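Probable endoglucanase (Gluconacetobacter xylinus, PDB 1WZZ) hydrolyses internal beta-1,4-glucosidic bonds of cellulose and carboxymethyl-cellulose, as a secreted endoglucanase of glycoside hydrolase family 8. Local coordinates at residues A238-L243 / T321-I326; A287-L292 / H311-Y316; P16-Q21 / I326-E331. One frame throughout, in Å; residues are numbered along the deposited sequence.

Interaction 1 of 3, residues A238-L243 / T321-I326; sequences AIRVPL and TLLVYI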
loop_
_atom_site.group_PDB
_atom_site.type_symbol
_atom_site.label_atom_id
_atom_site.label_comp_id
_atom_site.label_asym_id
_atom_site.label_seq_id
_atom_site.Cartn_x
_atom_site.Cartn_y
_atom_site.Cartn_z
ATOM N N ALA A 238 -6.938 3.241 -4.423
ATOM C CA ALA A 238 -6.827 4.666 -4.076
ATOM C C ALA A 238 -7.168 5.017 -2.634
ATOM O O ALA A 238 -6.682 6.016 -2.096
ATOM C CB ALA A 238 -7.676 5.506 -5.047
ATOM N N ILE A 239 -7.975 4.176 -2.003
ATOM C CA ILE A 239 -8.361 4.397 -0.601
ATOM C C ILE A 239 -7.100 4.507 0.286
ATOM O O ILE A 239 -7.102 5.210 1.303
ATOM C CB ILE A 239 -9.291 3.229 -0.116
ATOM C CG1 ILE A 239 -9.734 3.442 1.347
ATOM C CG2 ILE A 239 -8.574 1.864 -0.210
ATOM C CD1 ILE A 239 -10.498 4.757 1.597
ATOM N N ARG A 240 -6.002 3.853 -0.131
ATOM C CA ARG A 240 -4.788 3.920 0.688
ATOM C C ARG A 240 -3.999 5.211 0.575
ATOM O O ARG A 240 -3.184 5.501 1.439
ATOM C CB ARG A 240 -3.866 2.730 0.386
ATOM C CG ARG A 240 -4.466 1.399 0.820
ATOM C CD ARG A 240 -3.485 0.234 0.680
ATOM N NE ARG A 240 -4.220 -1.024 0.833
ATOM C CZ ARG A 240 -4.953 -1.575 -0.132
ATOM N NH1 ARG A 240 -5.034 -0.988 -1.322
ATOM N NH2 ARG A 240 -5.638 -2.694 0.103
ATOM N N VAL A 241 -4.251 5.994 -0.475
ATOM C CA VAL A 241 -3.527 7.254 -0.647
ATOM C C VAL A 241 -3.643 8.209 0.552
ATOM O O VAL A 241 -2.629 8.635 1.112
ATOM C CB VAL A 241 -3.952 7.950 -1.969
ATOM C CG1 VAL A 241 -3.324 9.353 -2.065
ATOM C CG2 VAL A 241 -3.497 7.091 -3.152
ATOM N N PRO A 242 -4.870 8.541 1.003
ATOM C CA PRO A 242 -4.953 9.446 2.157
ATOM C C PRO A 242 -4.294 8.856 3.397
ATOM O O PRO A 242 -3.684 9.587 4.173
ATOM C CB PRO A 242 -6.473 9.662 2.354
ATOM C CG PRO A 242 -7.101 8.494 1.660
ATOM C CD PRO A 242 -6.202 8.259 0.447
ATOM N N LEU A 243 -4.382 7.529 3.538
ATOM C CA LEU A 243 -3.775 6.876 4.672
ATOM C C LEU A 243 -2.239 6.991 4.664
ATOM O O LEU A 243 -1.641 7.408 5.644
ATOM C CB LEU A 243 -4.152 5.397 4.703
ATOM C CG LEU A 243 -3.555 4.677 5.922
ATOM C CD1 LEU A 243 -4.174 5.240 7.194
ATOM C CD2 LEU A 243 -3.816 3.182 5.808
ATOM N N THR A 321 -7.737 -2.551 7.603
ATOM C CA THR A 321 -7.998 -2.069 8.944
ATOM C C THR A 321 -6.752 -2.129 9.823
ATOM O O THR A 321 -6.429 -1.159 10.514
ATOM C CB THR A 321 -9.136 -2.881 9.601
ATOM O OG1 THR A 321 -10.328 -2.734 8.806
ATOM C CG2 THR A 321 -9.427 -2.373 11.001
ATOM N N LEU A 322 -6.032 -3.253 9.781
ATOM C CA LEU A 322 -4.818 -3.366 10.593
ATOM C C LEU A 322 -3.757 -2.359 10.129
ATOM O O LEU A 322 -3.018 -1.800 10.936
ATOM C CB LEU A 322 -4.306 -4.816 10.551
ATOM C CG LEU A 322 -3.151 -5.221 11.473
ATOM C CD1 LEU A 322 -3.155 -4.537 12.803
ATOM C CD2 LEU A 322 -3.253 -6.727 11.636
ATOM N N LEU A 323 -3.728 -2.061 8.837
ATOM C CA LEU A 323 -2.778 -1.072 8.329
ATOM C C LEU A 323 -3.057 0.278 8.995
ATOM O O LEU A 323 -2.140 1.035 9.326
ATOM C CB LEU A 323 -2.925 -0.971 6.817
ATOM C CG LEU A 323 -1.869 -0.149 6.091
ATOM C CD1 LEU A 323 -0.481 -0.845 6.242
ATOM C CD2 LEU A 323 -2.276 -0.030 4.636
ATOM N N VAL A 324 -4.339 0.607 9.194
ATOM C CA VAL A 324 -4.680 1.855 9.853
ATOM C C VAL A 324 -4.225 1.833 11.327
ATOM O O VAL A 324 -3.758 2.849 11.864
ATOM C CB VAL A 324 -6.217 2.132 9.777
ATOM C CG1 VAL A 324 -6.564 3.368 10.616
ATOM C CG2 VAL A 324 -6.638 2.361 8.299
ATOM N N TYR A 325 -4.375 0.693 12.001
ATOM C CA TYR A 325 -3.897 0.618 13.388
ATOM C C TYR A 325 -2.390 0.914 13.438
ATOM O O TYR A 325 -1.916 1.580 14.359
ATOM C CB TYR A 325 -4.156 -0.775 13.987
ATOM C CG TYR A 325 -5.545 -0.947 14.568
ATOM C CD1 TYR A 325 -5.769 -0.823 15.942
ATOM C CD2 TYR A 325 -6.618 -1.271 13.751
ATOM C CE1 TYR A 325 -7.048 -1.028 16.484
ATOM C CE2 TYR A 325 -7.907 -1.472 14.280
ATOM C CZ TYR A 325 -8.102 -1.350 15.638
ATOM O OH TYR A 325 -9.377 -1.560 16.129
ATOM N N ILE A 326 -1.649 0.431 12.445
ATOM C CA ILE A 326 -0.193 0.676 12.423
ATOM C C ILE A 326 0.065 2.165 12.207
ATOM O O ILE A 326 0.891 2.773 12.896
ATOM C CB ILE A 326 0.506 -0.092 11.282
ATOM C CG1 ILE A 326 0.150 -1.580 11.318
ATOM C CG2 ILE A 326 2.055 0.142 11.366
ATOM C CD1 ILE A 326 0.473 -2.244 12.598
#
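Leu243 meets Leu323 and Val324 in a small apolar cluster between two helices. Its methyl CD2 does most of the touching. Leu243 CD2 lies 3.7 Å from Leu323 CD2 and 3.9 Å from Val324 CG2. The second methyl, Leu243 CD1, also reaches Val324 CG2, so that one valine methyl sits against both branches of the leucine. In Leu243 the CG atom is anti to the backbone N (chi1 -178°), and this carries the fork across to the other helix. All of these side chains are buried.

A second kind of contact is the aliphatic part of an arginine on a methyl. Arg240 runs extended from CG to NE and crosses Leu323 at about a right angle. Arg240 CD lies 4.1 Å from Leu323 CD2, and that methyl also sits at the edge of the guanidinium, near its plane. The charged end makes a weak hydrogen bond to Tyr236 O. The Arg240 side chain lies about 6 Å from that of Asp106, the predicted nucleophile.

No hydrogen bond joins the segments. The contact packs helix 240-247 on helix 315-331 inside the (alpha/alpha)6 barrel. Helix 48-61 covers Leu323, and helix 289-297 covers Val324.

Interaction 2 of 3, residues A287-L292 / H311-Y316; sequences APPGYL and HAPDYY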
loop_
_atom_site.group_PDB
_atom_site.type_symbol
_atom_site.label_atom_id
_atom_site.label_comp_id
_atom_site.label_asym_id
_atom_site.label_seq_id
_atom_site.Cartn_x
_atom_site.Cartn_y
_atom_site.Cartn_z
ATOM N N ALA A 287 -18.808 0.522 1.463
ATOM C CA ALA A 287 -17.414 0.085 1.544
ATOM C C ALA A 287 -17.178 -0.849 2.702
ATOM O O ALA A 287 -17.930 -0.852 3.657
ATOM C CB ALA A 287 -16.544 1.308 1.729
ATOM N N PRO A 288 -16.106 -1.658 2.629
ATOM C CA PRO A 288 -15.847 -2.545 3.758
ATOM C C PRO A 288 -15.366 -1.667 4.930
ATOM O O PRO A 288 -14.961 -0.498 4.752
ATOM C CB PRO A 288 -14.759 -3.481 3.221
ATOM C CG PRO A 288 -14.029 -2.647 2.280
ATOM C CD PRO A 288 -15.163 -1.913 1.532
ATOM N N PRO A 289 -15.397 -2.217 6.148
ATOM C CA PRO A 289 -14.976 -1.475 7.326
ATOM C C PRO A 289 -13.589 -0.865 7.220
ATOM O O PRO A 289 -13.323 0.157 7.825
ATOM C CB PRO A 289 -15.080 -2.506 8.438
ATOM C CG PRO A 289 -16.274 -3.323 7.971
ATOM C CD PRO A 289 -16.052 -3.484 6.504
ATOM N N GLY A 290 -12.705 -1.500 6.463
ATOM C CA GLY A 290 -11.384 -0.895 6.340
ATOM C C GLY A 290 -11.424 0.529 5.813
ATOM O O GLY A 290 -10.577 1.353 6.161
ATOM N N TYR A 291 -12.394 0.852 4.955
ATOM C CA TYR A 291 -12.483 2.222 4.446
ATOM C C TYR A 291 -12.885 3.146 5.574
ATOM O O TYR A 291 -12.440 4.280 5.606
ATOM C CB TYR A 291 -13.560 2.362 3.354
ATOM C CG TYR A 291 -13.139 1.998 1.961
ATOM C CD1 TYR A 291 -12.401 0.840 1.702
ATOM C CD2 TYR A 291 -13.626 2.741 0.877
ATOM C CE1 TYR A 291 -12.169 0.417 0.365
ATOM C CE2 TYR A 291 -13.418 2.333 -0.428
ATOM C CZ TYR A 291 -12.699 1.180 -0.691
ATOM O OH TYR A 291 -12.569 0.779 -2.012
ATOM N N LEU A 292 -13.749 2.658 6.484
ATOM C CA LEU A 292 -14.157 3.465 7.622
ATOM C C LEU A 292 -12.955 3.774 8.498
ATOM O O LEU A 292 -12.810 4.899 8.973
ATOM C CB LEU A 292 -15.233 2.735 8.436
ATOM C CG LEU A 292 -15.694 3.446 9.698
ATOM C CD1 LEU A 292 -16.217 4.864 9.392
ATOM C CD2 LEU A 292 -16.793 2.575 10.290
ATOM N N HIS A 311 -14.637 -8.501 13.370
ATOM C CA HIS A 311 -15.820 -8.148 12.593
ATOM C C HIS A 311 -15.519 -7.975 11.107
ATOM O O HIS A 311 -16.407 -7.607 10.336
ATOM C CB HIS A 311 -16.439 -6.855 13.131
ATOM C CG HIS A 311 -16.942 -6.982 14.532
ATOM N ND1 HIS A 311 -16.597 -6.101 15.534
ATOM C CD2 HIS A 311 -17.683 -7.951 15.121
ATOM C CE1 HIS A 311 -17.096 -6.524 16.681
ATOM N NE2 HIS A 311 -17.758 -7.645 16.458
ATOM N N ALA A 312 -14.269 -8.237 10.704
ATOM C CA ALA A 312 -13.871 -8.075 9.312
ATOM C C ALA A 312 -14.593 -9.066 8.411
ATOM O O ALA A 312 -14.583 -10.281 8.663
ATOM C CB ALA A 312 -12.344 -8.275 9.174
ATOM N N PRO A 313 -15.197 -8.575 7.323
ATOM C CA PRO A 313 -15.925 -9.483 6.421
ATOM C C PRO A 313 -15.045 -10.326 5.540
ATOM O O PRO A 313 -15.461 -11.390 5.068
ATOM C CB PRO A 313 -16.824 -8.537 5.624
ATOM C CG PRO A 313 -16.000 -7.243 5.586
ATOM C CD PRO A 313 -15.462 -7.158 6.992
ATOM N N ASP A 314 -13.820 -9.858 5.308
ATOM C CA ASP A 314 -12.893 -10.590 4.472
ATOM C C ASP A 314 -11.475 -10.115 4.685
ATOM O O ASP A 314 -11.225 -9.176 5.453
ATOM C CB ASP A 314 -13.258 -10.454 2.987
ATOM C CG ASP A 314 -13.315 -8.999 2.502
ATOM O OD1 ASP A 314 -12.833 -8.076 3.193
ATOM O OD2 ASP A 314 -13.853 -8.779 1.385
ATOM N N TYR A 315 -10.550 -10.789 4.009
ATOM C CA TYR A 315 -9.145 -10.455 4.093
ATOM C C TYR A 315 -8.864 -8.996 3.734
ATOM O O TYR A 315 -8.154 -8.288 4.447
ATOM C CB TYR A 315 -8.340 -11.361 3.158
ATOM C CG TYR A 315 -6.924 -10.901 3.021
ATOM C CD1 TYR A 315 -6.563 -9.945 2.060
ATOM C CD2 TYR A 315 -5.956 -11.328 3.922
ATOM C CE1 TYR A 315 -5.284 -9.428 2.016
ATOM C CE2 TYR A 315 -4.679 -10.816 3.893
ATOM C CZ TYR A 315 -4.342 -9.869 2.940
ATOM O OH TYR A 315 -3.063 -9.377 2.890
ATOM N N TYR A 316 -9.412 -8.544 2.611
ATOM C CA TYR A 316 -9.163 -7.170 2.186
ATOM C C TYR A 316 -9.448 -6.164 3.294
ATOM O O TYR A 316 -8.635 -5.274 3.590
ATOM C CB TYR A 316 -10.019 -6.816 0.967
ATOM C CG TYR A 316 -9.838 -5.375 0.557
ATOM C CD1 TYR A 316 -8.850 -5.013 -0.373
ATOM C CD2 TYR A 316 -10.597 -4.366 1.142
ATOM C CE1 TYR A 316 -8.633 -3.672 -0.702
ATOM C CE2 TYR A 316 -10.375 -3.039 0.844
ATOM C CZ TYR A 316 -9.397 -2.687 -0.080
ATOM O OH TYR A 316 -9.201 -1.339 -0.353
#
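The rings of Tyr316 and Tyr291 meet at their edges, without stacking on each other. Tyr291 CE1 and Pro288 CG both lie at the edge of the Tyr316 ring, near its plane. Tyr316 CE2 touches both: it is 3.9 Å from Tyr291 CE1 and 3.9 Å from Pro288 CG. It also lies in the plane of the Tyr291 ring, at that ring's edge. The hydroxyl Tyr316 OH comes within 3.5 Å of Tyr291 CE1 and approaches that ring obliquely. Outside the segments, Tyr316 pairs edge-to-face with Tyr236. Tyr316 has CG anti to the backbone N (chi1 177°), which sends the ring across to Pro288 and Tyr291.

Neither hydroxyl bonds across the contact. Tyr316 OH is hydrogen-bonded to Tyr236 O, and Tyr291 OH to Gly273 O. Each ring is thus held at its polar end as well as along its edge. With a leucine in place of Tyr316, Tyr236 O would probably lose this partner and the edges of Tyr291 and Pro288 would be less well packed.

Further out, two proline rings meet. Pro289 CD lies 3.8 Å from Pro313 CD.

The contact brings together the starts of helices 289-297 and 315-331 near the surface. Asp314 is the N-cap of the latter, through OD1 to Ser317 N. Ser317 OG takes a hydrogen bond from Gly290 N, which ties the two helix starts together.

Interaction 3 of 3, residues P16-Q21 / I326-E331; sequences PDAVAQ and IARAEE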
loop_
_atom_site.group_PDB
_atom_site.type_symbol
_atom_site.label_atom_id
_atom_site.label_comp_id
_atom_site.label_asym_id
_atom_site.label_seq_id
_atom_site.Cartn_x
_atom_site.Cartn_y
_atom_site.Cartn_z
ATOM N N PRO A 16 -2.035 1.075 23.628
ATOM C CA PRO A 16 -0.669 0.674 23.276
ATOM C C PRO A 16 -0.528 -0.752 22.716
ATOM O O PRO A 16 0.336 -1.011 21.869
ATOM C CB PRO A 16 0.083 0.872 24.590
ATOM C CG PRO A 16 -0.605 2.093 25.157
ATOM C CD PRO A 16 -2.064 1.742 24.945
ATOM N N ASP A 17 -1.385 -1.663 23.175
ATOM C CA ASP A 17 -1.347 -3.057 22.732
ATOM C C ASP A 17 -2.404 -3.367 21.663
ATOM O O ASP A 17 -2.646 -4.529 21.330
ATOM C CB ASP A 17 -1.563 -3.979 23.922
ATOM C CG ASP A 17 -2.971 -3.906 24.450
ATOM O OD1 ASP A 17 -3.505 -2.778 24.548
ATOM O OD2 ASP A 17 -3.547 -4.969 24.772
ATOM N N ALA A 18 -3.033 -2.329 21.124
ATOM C CA ALA A 18 -4.061 -2.539 20.113
ATOM C C ALA A 18 -3.502 -3.231 18.878
ATOM O O ALA A 18 -4.131 -4.120 18.317
ATOM C CB ALA A 18 -4.695 -1.196 19.722
ATOM N N VAL A 19 -2.316 -2.832 18.433
ATOM C CA VAL A 19 -1.768 -3.499 17.257
ATOM C C VAL A 19 -1.544 -4.995 17.525
ATOM O O VAL A 19 -1.879 -5.847 16.701
ATOM C CB VAL A 19 -0.446 -2.842 16.827
ATOM C CG1 VAL A 19 0.244 -3.698 15.785
ATOM C CG2 VAL A 19 -0.736 -1.441 16.274
ATOM N N ALA A 20 -0.981 -5.321 18.679
ATOM C CA ALA A 20 -0.742 -6.729 18.958
ATOM C C ALA A 20 -2.051 -7.513 18.998
ATOM O O ALA A 20 -2.114 -8.658 18.542
ATOM C CB ALA A 20 0.005 -6.877 20.273
ATOM N N GLN A 21 -3.098 -6.917 19.546
ATOM C CA GLN A 21 -4.374 -7.626 19.619
ATOM C C GLN A 21 -5.003 -7.874 18.263
ATOM O O GLN A 21 -5.567 -8.947 18.010
ATOM C CB GLN A 21 -5.332 -6.856 20.513
ATOM C CG GLN A 21 -4.774 -6.774 21.918
ATOM C CD GLN A 21 -5.727 -6.131 22.857
ATOM O OE1 GLN A 21 -6.369 -5.149 22.510
ATOM N NE2 GLN A 21 -5.823 -6.669 24.075
ATOM N N ILE A 326 -1.649 0.431 12.445
ATOM C CA ILE A 326 -0.193 0.676 12.423
ATOM C C ILE A 326 0.065 2.165 12.207
ATOM O O ILE A 326 0.891 2.773 12.896
ATOM C CB ILE A 326 0.506 -0.092 11.282
ATOM C CG1 ILE A 326 0.150 -1.580 11.318
ATOM C CG2 ILE A 326 2.055 0.142 11.366
ATOM C CD1 ILE A 326 0.473 -2.244 12.598
ATOM N N ALA A 327 -0.640 2.759 11.241
ATOM C CA ALA A 327 -0.466 4.167 10.935
ATOM C C ALA A 327 -0.747 5.016 12.144
ATOM O O ALA A 327 -0.007 5.936 12.443
ATOM C CB ALA A 327 -1.406 4.589 9.783
ATOM N N ARG A 328 -1.842 4.707 12.832
ATOM C CA ARG A 328 -2.203 5.474 14.009
ATOM C C ARG A 328 -1.150 5.329 15.091
ATOM O O ARG A 328 -0.756 6.320 15.702
ATOM C CB ARG A 328 -3.575 5.030 14.529
ATOM C CG ARG A 328 -4.079 5.839 15.713
ATOM C CD ARG A 328 -5.411 5.281 16.229
ATOM N NE ARG A 328 -5.256 3.908 16.725
ATOM C CZ ARG A 328 -6.186 3.245 17.409
ATOM N NH1 ARG A 328 -5.961 1.998 17.808
ATOM N NH2 ARG A 328 -7.336 3.840 17.705
ATOM N N ALA A 329 -0.674 4.107 15.315
ATOM C CA ALA A 329 0.330 3.868 16.359
ATOM C C ALA A 329 1.613 4.638 16.063
ATOM O O ALA A 329 2.256 5.171 16.975
ATOM C CB ALA A 329 0.625 2.393 16.471
ATOM N N GLU A 330 1.993 4.711 14.793
ATOM C CA GLU A 330 3.214 5.432 14.430
ATOM C C GLU A 330 3.073 6.940 14.243
ATOM O O GLU A 330 3.929 7.704 14.702
ATOM C CB GLU A 330 3.806 4.863 13.137
ATOM C CG GLU A 330 4.314 3.419 13.228
ATOM C CD GLU A 330 5.144 3.016 12.025
ATOM O OE1 GLU A 330 5.595 1.847 11.955
ATOM O OE2 GLU A 330 5.374 3.877 11.157
ATOM N N GLU A 331 2.015 7.364 13.552
ATOM C CA GLU A 331 1.807 8.781 13.258
ATOM C C GLU A 331 1.649 9.659 14.481
ATOM O O GLU A 331 2.098 10.818 14.499
ATOM C CB GLU A 331 0.582 8.960 12.344
ATOM C CG GLU A 331 0.335 10.384 11.785
ATOM C CD GLU A 331 -0.244 11.371 12.811
ATOM O OE1 GLU A 331 -0.879 10.923 13.790
ATOM O OE2 GLU A 331 -0.092 12.606 12.620
#
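Val19 packs on Ile326 and Ala329, and this apolar group is the main part of the contact. The closest approach is Val19 CG1 to Ile326 CD1, at 3.5 Å. The other methyl, Val19 CG2, lies 4.0 Å from the same Ile326 CD1, so the end of the isoleucine touches both branches of the valine. The two side chains cross at about a right angle. Ile326 has CG1 anti to the carbonyl carbon (chi1 -52°), and chi2 of -57° then turns CD1 toward helix 18-30. Val19 CG2 also faces the methyl of Ala329, with Ala329 CB 4.1 Å away. Val19 therefore bridges two residues of the same helix, three positions apart.

A second contact is that of a methyl with a charged group. Ala18 CB lies 3.9 Å from Arg328 NH1, at the edge of the guanidinium and near its plane. The arginine chain starts out extended and bends at chi3 (63°), which brings its end back to the alanine.

No hydrogen bond crosses between the segments. The backbone bonds stay within each segment, such as Gln21 N to Asp17 O and Glu330 N to Ile326 O.

The contact joins the first helix of the modelled chain, 18-30, to the last, 315-331, consistent with the two ends of the chain meeting in the (alpha/alpha)6 barrel. Helix 48-61 adjoins both, since Ser60 touches Val19 and Ile326. Helix 240-247 lies against helix 315-331 as well: Trp247 touches Ile326 and Ala327, and its NE1 is hydrogen-bonded to Glu330 OE2. Glu330 also forms a salt bridge to Arg117.

Overall arrangement
All three interactions use helix 315-331, taken at its start by interaction 2, its middle by interaction 1 and its end by interaction 3. Interactions 1 and 2 have centres about 11 Å apart and touch: Arg240 NH2 is 3.3 Å from Tyr316 CE1, and Ile239 CG1 is 3.7 Å from Tyr291 CD1. Interactions 1 and 3 share Ile326, with centres about 12 Å apart; Leu243 CD1 packs 3.8 Å from Ala327 CB. Interactions 2 and 3 do not touch. Interaction 1 comes nearest the probable catalytic pair, with the Arg240 side chain about 7 Å from that of Glu49. The Tyr316 side chain is about 9 Å from those of Glu49 and Asp106. Interaction 3 lies away from them.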